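Local coordinates for protein minor fimbrium tip subunit Mfa3 (Porphyromonas gingivalis ATCC 33277, PDB 5NF4) that forms part of the tip of the minor fimbriae, the filamentous pili that mediate biofilm formation and adhesion to host cells and other oral bacteria, at residues 45-50 and 70-75; 117-122 and 220-225; 146-149 and 153-156. All coordinates share one frame; numbering follows the deposited sequence.

Interaction 1. Residues 45-50 and 70-75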
loop_
_atom_site.group_PDB
_atom_site.type_symbol
_atom_site.label_atom_id
_atom_site.label_comp_id
_atom_site.label_asym_id
_atom_site.label_seq_id
_atom_site.Cartn_x
_atom_site.Cartn_y
_atom_site.Cartn_z
ATOM N N VAL A 45 -12.744 17.836 9.209
ATOM C CA VAL A 45 -12.131 16.614 8.687
ATOM C C VAL A 45 -10.662 16.693 9.070
ATOM O O VAL A 45 -10.003 17.709 8.807
ATOM C CB VAL A 45 -12.326 16.490 7.157
ATOM C CG1 VAL A 45 -11.509 15.316 6.574
ATOM C CG2 VAL A 45 -13.788 16.286 6.831
ATOM N N ASN A 46 -10.177 15.670 9.772
ATOM C CA ASN A 46 -8.743 15.523 10.043
ATOM C C ASN A 46 -8.242 14.230 9.440
ATOM O O ASN A 46 -8.732 13.152 9.804
ATOM C CB ASN A 46 -8.444 15.540 11.534
ATOM C CG ASN A 46 -6.997 15.905 11.821
ATOM O OD1 ASN A 46 -6.078 15.444 11.146
ATOM N ND2 ASN A 46 -6.794 16.768 12.796
ATOM N N ALA A 47 -7.293 14.357 8.515
ATOM C CA ALA A 47 -6.804 13.242 7.702
ATOM C C ALA A 47 -5.291 13.148 7.782
ATOM O O ALA A 47 -4.596 14.153 7.932
ATOM C CB ALA A 47 -7.242 13.404 6.260
ATOM N N ARG A 48 -4.778 11.926 7.689
ATOM C CA ARG A 48 -3.365 11.717 7.858
ATOM C C ARG A 48 -3.028 10.334 7.325
ATOM O O ARG A 48 -3.907 9.476 7.232
ATOM C CB ARG A 48 -2.973 11.855 9.324
ATOM C CG ARG A 48 -3.654 10.882 10.244
ATOM C CD ARG A 48 -2.932 10.844 11.570
ATOM N NE ARG A 48 -3.669 10.091 12.579
ATOM C CZ ARG A 48 -3.690 8.763 12.664
ATOM N NH1 ARG A 48 -3.019 8.014 11.793
ATOM N NH2 ARG A 48 -4.393 8.183 13.627
ATOM N N ALA A 49 -1.778 10.123 6.945
ATOM C CA ALA A 49 -1.407 8.792 6.524
ATOM C C ALA A 49 -1.417 7.863 7.744
ATOM O O ALA A 49 -1.027 8.267 8.842
ATOM C CB ALA A 49 -0.048 8.800 5.843
ATOM N N ALA A 50 -1.902 6.637 7.552
ATOM C CA ALA A 50 -1.911 5.624 8.607
ATOM C C ALA A 50 -0.492 5.141 8.921
ATOM O O ALA A 50 0.046 4.258 8.245
ATOM C CB ALA A 50 -2.795 4.444 8.200
ATOM N N HIS A 70 0.859 15.058 -0.378
ATOM C CA HIS A 70 1.042 16.256 -1.203
ATOM C C HIS A 70 -0.266 16.841 -1.711
ATOM O O HIS A 70 -0.388 18.045 -1.894
ATOM C CB HIS A 70 1.921 15.911 -2.405
ATOM C CG HIS A 70 3.317 15.545 -2.026
ATOM N ND1 HIS A 70 3.704 14.245 -1.781
ATOM C CD2 HIS A 70 4.409 16.316 -1.811
ATOM C CE1 HIS A 70 4.985 14.233 -1.455
ATOM N NE2 HIS A 70 5.435 15.477 -1.459
ATOM N N SER A 71 -1.212 15.963 -1.981
ATOM C CA SER A 71 -2.559 16.372 -2.348
ATOM C C SER A 71 -3.550 15.396 -1.769
ATOM O O SER A 71 -3.238 14.231 -1.563
ATOM C CB SER A 71 -2.727 16.449 -3.862
ATOM O OG SER A 71 -2.692 15.147 -4.431
ATOM N N LEU A 72 -4.761 15.875 -1.521
ATOM C CA LEU A 72 -5.807 15.049 -0.962
ATOM C C LEU A 72 -7.165 15.485 -1.495
ATOM O O LEU A 72 -7.570 16.623 -1.274
ATOM C CB LEU A 72 -5.794 15.146 0.569
ATOM C CG LEU A 72 -6.894 14.352 1.280
ATOM C CD1 LEU A 72 -6.699 12.853 1.054
ATOM C CD2 LEU A 72 -6.943 14.709 2.758
ATOM N N ALA A 73 -7.852 14.583 -2.176
ATOM C CA ALA A 73 -9.218 14.827 -2.626
ATOM C C ALA A 73 -10.186 14.080 -1.742
ATOM O O ALA A 73 -9.961 12.928 -1.382
ATOM C CB ALA A 73 -9.411 14.409 -4.061
ATOM N N MET A 74 -11.266 14.761 -1.367
ATOM C CA MET A 74 -12.337 14.137 -0.637
ATOM C C MET A 74 -13.578 14.298 -1.494
ATOM O O MET A 74 -13.858 15.422 -1.933
ATOM C CB MET A 74 -12.564 14.803 0.735
ATOM C CG MET A 74 -13.656 14.078 1.532
ATOM S SD MET A 74 -14.167 14.960 3.027
ATOM C CE MET A 74 -14.961 16.347 2.212
ATOM N N LEU A 75 -14.295 13.208 -1.715
ATOM C CA LEU A 75 -15.560 13.245 -2.453
ATOM C C LEU A 75 -16.606 12.488 -1.628
ATOM O O LEU A 75 -16.367 11.375 -1.135
ATOM C CB LEU A 75 -15.409 12.655 -3.857
ATOM C CG LEU A 75 -14.426 13.365 -4.788
ATOM C CD1 LEU A 75 -13.065 12.694 -4.690
ATOM C CD2 LEU A 75 -14.931 13.391 -6.254
#

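Interaction 2. Residues 117-122 and 220-225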
loop_
_atom_site.group_PDB
_atom_site.type_symbol
_atom_site.label_atom_id
_atom_site.label_comp_id
_atom_site.label_asym_id
_atom_site.label_seq_id
_atom_site.Cartn_x
_atom_site.Cartn_y
_atom_site.Cartn_z
ATOM N N ALA A 117 -5.242 10.359 -2.181
ATOM C CA ALA A 117 -4.091 11.207 -1.983
ATOM C C ALA A 117 -3.001 10.904 -2.994
ATOM O O ALA A 117 -2.876 9.759 -3.428
ATOM C CB ALA A 117 -3.529 11.045 -0.584
ATOM N N ASN A 118 -2.283 11.959 -3.372
ATOM C CA ASN A 118 -1.103 11.845 -4.226
ATOM C C ASN A 118 -1.372 11.224 -5.600
ATOM O O ASN A 118 -0.502 10.595 -6.189
ATOM C CB ASN A 118 -0.050 11.036 -3.487
ATOM C CG ASN A 118 0.453 11.748 -2.251
ATOM O OD1 ASN A 118 0.336 12.973 -2.151
ATOM N ND2 ASN A 118 1.063 10.997 -1.324
ATOM N N ILE A 119 -2.563 11.432 -6.113
ATOM C CA ILE A 119 -2.900 11.017 -7.468
ATOM C C ILE A 119 -2.681 12.192 -8.430
ATOM O O ILE A 119 -3.207 13.287 -8.232
ATOM C CB ILE A 119 -4.359 10.501 -7.512
ATOM C CG1 ILE A 119 -4.485 9.209 -6.691
ATOM C CG2 ILE A 119 -4.838 10.288 -8.943
ATOM C CD1 ILE A 119 -3.570 8.070 -7.145
ATOM N N PRO A 120 -1.859 11.991 -9.478
ATOM C CA PRO A 120 -1.625 13.086 -10.427
ATOM C C PRO A 120 -2.904 13.670 -11.018
ATOM O O PRO A 120 -3.751 12.917 -11.546
ATOM C CB PRO A 120 -0.794 12.421 -11.530
ATOM C CG PRO A 120 -0.145 11.283 -10.866
ATOM C CD PRO A 120 -1.105 10.784 -9.843
ATOM N N ASN A 121 -2.996 14.997 -10.943
ATOM C CA ASN A 121 -4.138 15.769 -11.434
ATOM C C ASN A 121 -5.492 15.260 -10.963
ATOM O O ASN A 121 -6.480 15.333 -11.678
ATOM C CB ASN A 121 -4.096 15.830 -12.954
ATOM C CG ASN A 121 -3.102 16.845 -13.448
ATOM O OD1 ASN A 121 -3.119 17.974 -13.008
ATOM N ND2 ASN A 121 -2.197 16.440 -14.328
ATOM N N MET A 122 -5.533 14.788 -9.723
ATOM C CA MET A 122 -6.771 14.386 -9.104
ATOM C C MET A 122 -7.802 15.515 -9.114
ATOM O O MET A 122 -9.004 15.245 -9.213
ATOM C CB MET A 122 -6.517 13.907 -7.672
ATOM C CG MET A 122 -7.727 13.326 -7.015
ATOM S SD MET A 122 -8.319 11.864 -7.840
ATOM C CE MET A 122 -10.047 11.933 -7.377
ATOM N N VAL A 220 2.545 -4.600 -11.693
ATOM C CA VAL A 220 2.680 -3.348 -12.405
ATOM C C VAL A 220 1.721 -2.293 -11.846
ATOM O O VAL A 220 2.013 -1.110 -11.857
ATOM C CB VAL A 220 2.356 -3.556 -13.896
ATOM C CG1 VAL A 220 1.920 -2.294 -14.611
ATOM C CG2 VAL A 220 3.560 -4.115 -14.562
ATOM N N HIS A 221 0.563 -2.775 -11.442
ATOM C CA HIS A 221 -0.554 -1.902 -11.092
ATOM C C HIS A 221 -0.893 -1.823 -9.626
ATOM O O HIS A 221 -0.900 -2.827 -8.906
ATOM C CB HIS A 221 -1.816 -2.368 -11.778
ATOM C CG HIS A 221 -1.776 -2.306 -13.267
ATOM N ND1 HIS A 221 -1.637 -3.436 -14.048
ATOM C CD2 HIS A 221 -1.838 -1.259 -14.124
ATOM C CE1 HIS A 221 -1.633 -3.081 -15.320
ATOM N NE2 HIS A 221 -1.750 -1.761 -15.393
ATOM N N TYR A 222 -1.272 -0.610 -9.249
ATOM C CA TYR A 222 -1.956 -0.402 -7.995
ATOM C C TYR A 222 -3.427 -0.102 -8.244
ATOM O O TYR A 222 -3.873 0.191 -9.358
ATOM C CB TYR A 222 -1.299 0.710 -7.209
ATOM C CG TYR A 222 -1.484 2.130 -7.696
ATOM C CD1 TYR A 222 -2.562 2.910 -7.265
ATOM C CD2 TYR A 222 -0.567 2.718 -8.530
ATOM C CE1 TYR A 222 -2.713 4.192 -7.698
ATOM C CE2 TYR A 222 -0.709 4.014 -8.971
ATOM C CZ TYR A 222 -1.797 4.750 -8.535
ATOM O OH TYR A 222 -1.963 6.039 -8.939
ATOM N N ARG A 223 -4.170 -0.163 -7.157
ATOM C CA ARG A 223 -5.596 0.093 -7.180
ATOM C C ARG A 223 -5.980 0.836 -5.925
ATOM O O ARG A 223 -5.447 0.539 -4.865
ATOM C CB ARG A 223 -6.340 -1.242 -7.267
ATOM C CG ARG A 223 -7.773 -1.151 -7.681
ATOM C CD ARG A 223 -8.504 -2.515 -7.519
ATOM N NE ARG A 223 -9.688 -2.689 -8.386
ATOM C CZ ARG A 223 -10.744 -3.445 -8.109
ATOM N NH1 ARG A 223 -10.855 -4.056 -6.939
ATOM N NH2 ARG A 223 -11.717 -3.577 -9.009
ATOM N N LEU A 224 -6.901 1.780 -6.030
ATOM C CA LEU A 224 -7.240 2.616 -4.873
ATOM C C LEU A 224 -8.209 1.946 -3.893
ATOM O O LEU A 224 -8.464 2.471 -2.788
ATOM C CB LEU A 224 -7.818 3.947 -5.330
ATOM C CG LEU A 224 -6.809 4.846 -6.032
ATOM C CD1 LEU A 224 -7.533 5.949 -6.742
ATOM C CD2 LEU A 224 -5.744 5.400 -5.046
ATOM N N VAL A 225 -8.760 0.806 -4.290
ATOM C CA VAL A 225 -9.451 -0.068 -3.339
ATOM C C VAL A 225 -8.868 -1.445 -3.475
ATOM O O VAL A 225 -8.279 -1.788 -4.505
ATOM C CB VAL A 225 -10.969 -0.138 -3.575
ATOM C CG1 VAL A 225 -11.606 1.108 -3.117
ATOM C CG2 VAL A 225 -11.277 -0.444 -5.046
#

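Interaction 3. Residues 146-149 and 153-156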
loop_
_atom_site.group_PDB
_atom_site.type_symbol
_atom_site.label_atom_id
_atom_site.label_comp_id
_atom_site.label_asym_id
_atom_site.label_seq_id
_atom_site.Cartn_x
_atom_site.Cartn_y
_atom_site.Cartn_z
ATOM N N ASP A 146 4.134 4.521 -10.661
ATOM C CA ASP A 146 5.321 5.294 -11.068
ATOM C C ASP A 146 6.623 4.476 -10.841
ATOM O O ASP A 146 6.842 3.941 -9.758
ATOM C CB ASP A 146 5.340 6.616 -10.282
ATOM C CG ASP A 146 6.363 7.624 -10.815
ATOM O OD1 ASP A 146 7.520 7.241 -11.093
ATOM O OD2 ASP A 146 6.026 8.834 -10.917
ATOM N N PRO A 147 7.479 4.335 -11.877
ATOM C CA PRO A 147 8.734 3.572 -11.729
ATOM C C PRO A 147 9.566 3.910 -10.467
ATOM O O PRO A 147 10.192 3.022 -9.858
ATOM C CB PRO A 147 9.514 3.945 -12.991
ATOM C CG PRO A 147 8.429 4.204 -14.011
ATOM C CD PRO A 147 7.344 4.924 -13.223
ATOM N N ILE A 148 9.589 5.177 -10.087
ATOM C CA ILE A 148 10.411 5.550 -8.941
ATOM C C ILE A 148 9.830 4.964 -7.630
ATOM O O ILE A 148 10.582 4.729 -6.677
ATOM C CB ILE A 148 10.574 7.085 -8.850
ATOM C CG1 ILE A 148 11.741 7.435 -7.918
ATOM C CG2 ILE A 148 9.348 7.776 -8.343
ATOM C CD1 ILE A 148 13.098 6.910 -8.375
ATOM N N HIS A 149 8.536 4.678 -7.598
ATOM C CA HIS A 149 7.911 4.221 -6.360
ATOM C C HIS A 149 8.222 2.780 -5.981
ATOM O O HIS A 149 7.934 2.383 -4.857
ATOM C CB HIS A 149 6.391 4.433 -6.410
ATOM C CG HIS A 149 6.021 5.860 -6.220
ATOM N ND1 HIS A 149 4.846 6.410 -6.685
ATOM C CD2 HIS A 149 6.718 6.880 -5.658
ATOM C CE1 HIS A 149 4.815 7.697 -6.372
ATOM N NE2 HIS A 149 5.943 8.007 -5.752
ATOM N N ALA A 153 9.547 6.967 -2.257
ATOM C CA ALA A 153 8.835 8.204 -2.461
ATOM C C ALA A 153 9.888 9.291 -2.466
ATOM O O ALA A 153 10.987 9.085 -1.960
ATOM C CB ALA A 153 7.797 8.436 -1.357
ATOM N N THR A 154 9.563 10.440 -3.032
ATOM C CA THR A 154 10.526 11.525 -3.123
ATOM C C THR A 154 9.938 12.742 -2.465
ATOM O O THR A 154 8.790 12.729 -2.012
ATOM C CB THR A 154 10.863 11.868 -4.561
ATOM O OG1 THR A 154 9.705 12.449 -5.166
ATOM C CG2 THR A 154 11.293 10.612 -5.337
ATOM N N ASN A 155 10.712 13.815 -2.449
ATOM C CA ASN A 155 10.263 15.037 -1.810
ATOM C C ASN A 155 8.976 15.580 -2.441
ATOM O O ASN A 155 8.121 16.117 -1.738
ATOM C CB ASN A 155 11.384 16.088 -1.852
ATOM C CG ASN A 155 11.880 16.357 -3.251
ATOM O OD1 ASN A 155 11.876 15.473 -4.112
ATOM N ND2 ASN A 155 12.318 17.588 -3.488
ATOM N N ASN A 156 8.810 15.401 -3.753
ATOM C CA ASN A 156 7.639 15.945 -4.462
ATOM C C ASN A 156 6.705 14.898 -5.076
ATOM O O ASN A 156 5.719 15.241 -5.734
ATOM C CB ASN A 156 8.111 16.885 -5.560
ATOM C CG ASN A 156 9.008 17.979 -5.022
ATOM O OD1 ASN A 156 8.759 18.524 -3.946
ATOM N ND2 ASN A 156 10.072 18.284 -5.751
#

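Interaction 1. Residues 45-50 and 70-75
Val45 and Ala47 lie over Met74 and Leu72, pairing in that order. Val45 CA is 9.6 Å from Met74 CA, and Ala47 CA is 8.9 Å from Leu72 CA. Strands 41-49 and 71-78 do not pair with each other; they face one another through their side chains, as in the core of a beta sandwich. All four CB atoms point into the space between them. At one end, Val45 CG2 rests on Met74 SD at 4.0 Å. These two side chains meet at a slant. Met74 runs straight out from its backbone (chi1 -177°) and bends only at chi3, near 68°. The sulfur therefore meets the valine while the CE methyl turns aside. At the other end, Ala47 CB meets Leu72 CD2 at 3.7 Å. The CD2 branch reaches up to the short alanine while CD1 stays farther away. Phe115 of strand 109-117 and Phe102 of strand 99-106 pack beside Val45 and Met74. On one flank the backbone of Val45 and Ala47 bonds to Phe102 and Tyr100. On the other, Asn46 bonds to Val190, and Arg48 to Val190 and Leu192. Burial and shape fit thus hold this face, while directional bonds run to the neighbouring strands. Residues 45-48 belong to the propeptide, and its removal would probably take away part of the apolar cover over Leu72 and Met74.

Interaction 2. Residues 117-122 and 220-225
Ile119 CD1 meets both Tyr222 and Leu224. It comes to the edge of the Tyr222 ring, near the ring plane, and lies 3.2 Å from Tyr222 OH, a tight approach for a methyl group. The ring carbon Tyr222 CE1 is 4.0 Å from the same methyl, Ile119 CD1. Ile119 and Tyr222 run antiparallel, each passing alongside the end of the other. Leu224 adds its CD2 methyl, 4.0 Å from Ile119 CD1. Chi1 of Ile119 (-66°) sets CG1 anti to the carbonyl carbon, and chi2 (-58°) then turns CD1 to the two partners. Around this shell, Pro160 touches both Ile119 and Tyr222, and Phe138 of helix 132-140 packs on Leu224. Asn118, the residue before Ile119, is held by bonds from its ND2 to the carbonyls of Arg68 and Phe159 and so probably helps to fix the start of the turn. On the other segment, the Tyr222 backbone bonds to Arg143 in a short antiparallel ribbon of strands 143-144 and 221-222. Met122 N donates to Ile119 O at 3.1 Å. That bond closes a type II beta turn from Ile119 to Met122, which links strand 109-117 to helix 122-126 and presents Ile119 at its first position.

Interaction 3. Residues 146-149 and 153-156
His149 N donates to Asp146 O at 2.8 Å and so ties the start of a short 3-10 turn. Asp146 also uses its side chain. OD1 accepts from Ile148 N at 3.1 Å in a fairly straight bond (162°), meeting the N-H on its anti side and 23° out of the carboxylate plane. This is an Asx turn, and it opens the 3-10 segment that starts at Pro147. Both segments belong to the long loop between strands 143-144 and 161-170, which here folds back on itself. Ile148 points to the returning chain, and the His149 ring reaches it with its CD2 atom. Ile148 CG1, anti to its own backbone N (chi1 -164°), meets the Thr154 CG2 methyl at 4.1 Å. The isoleucine and threonine side chains lie nearly perpendicular. His149 CD2 lies 4.1 Å from Ala153 CA, which approaches the imidazole obliquely. The Ala153 methyl points away from the 146-149 segment, so its backbone carbon makes this contact. The polar end of the histidine is occupied by the same loop: NE2 is hydrogen-bonded to Asn157 O. Phe159 meets the imidazole with the ring planes at about 60° and also touches Ala153. Asp146 OD2 is bonded to Asn157 ND2.

His70 connects all three interactions. Its backbone N bonds to Asn118 OD1 of interaction 2 at 2.8 Å, and its ring NE2 bonds to Asn155 O of interaction 3 at 2.8 Å. Interactions 1 and 2 are joined further by Asn118 N to Ser71 O (3.1 Å) and by Ala73 CB packing on Met122 CG (3.6 Å). Their centres lie 13 Å apart. Interactions 1 and 3 are 19 Å apart between centres and touch through His70. Interactions 2 and 3 have centres 13 Å apart, but their nearest atoms stay about 5 Å apart. In sequence, interaction 3 falls between the two segments of interaction 2, and interaction 1 precedes both.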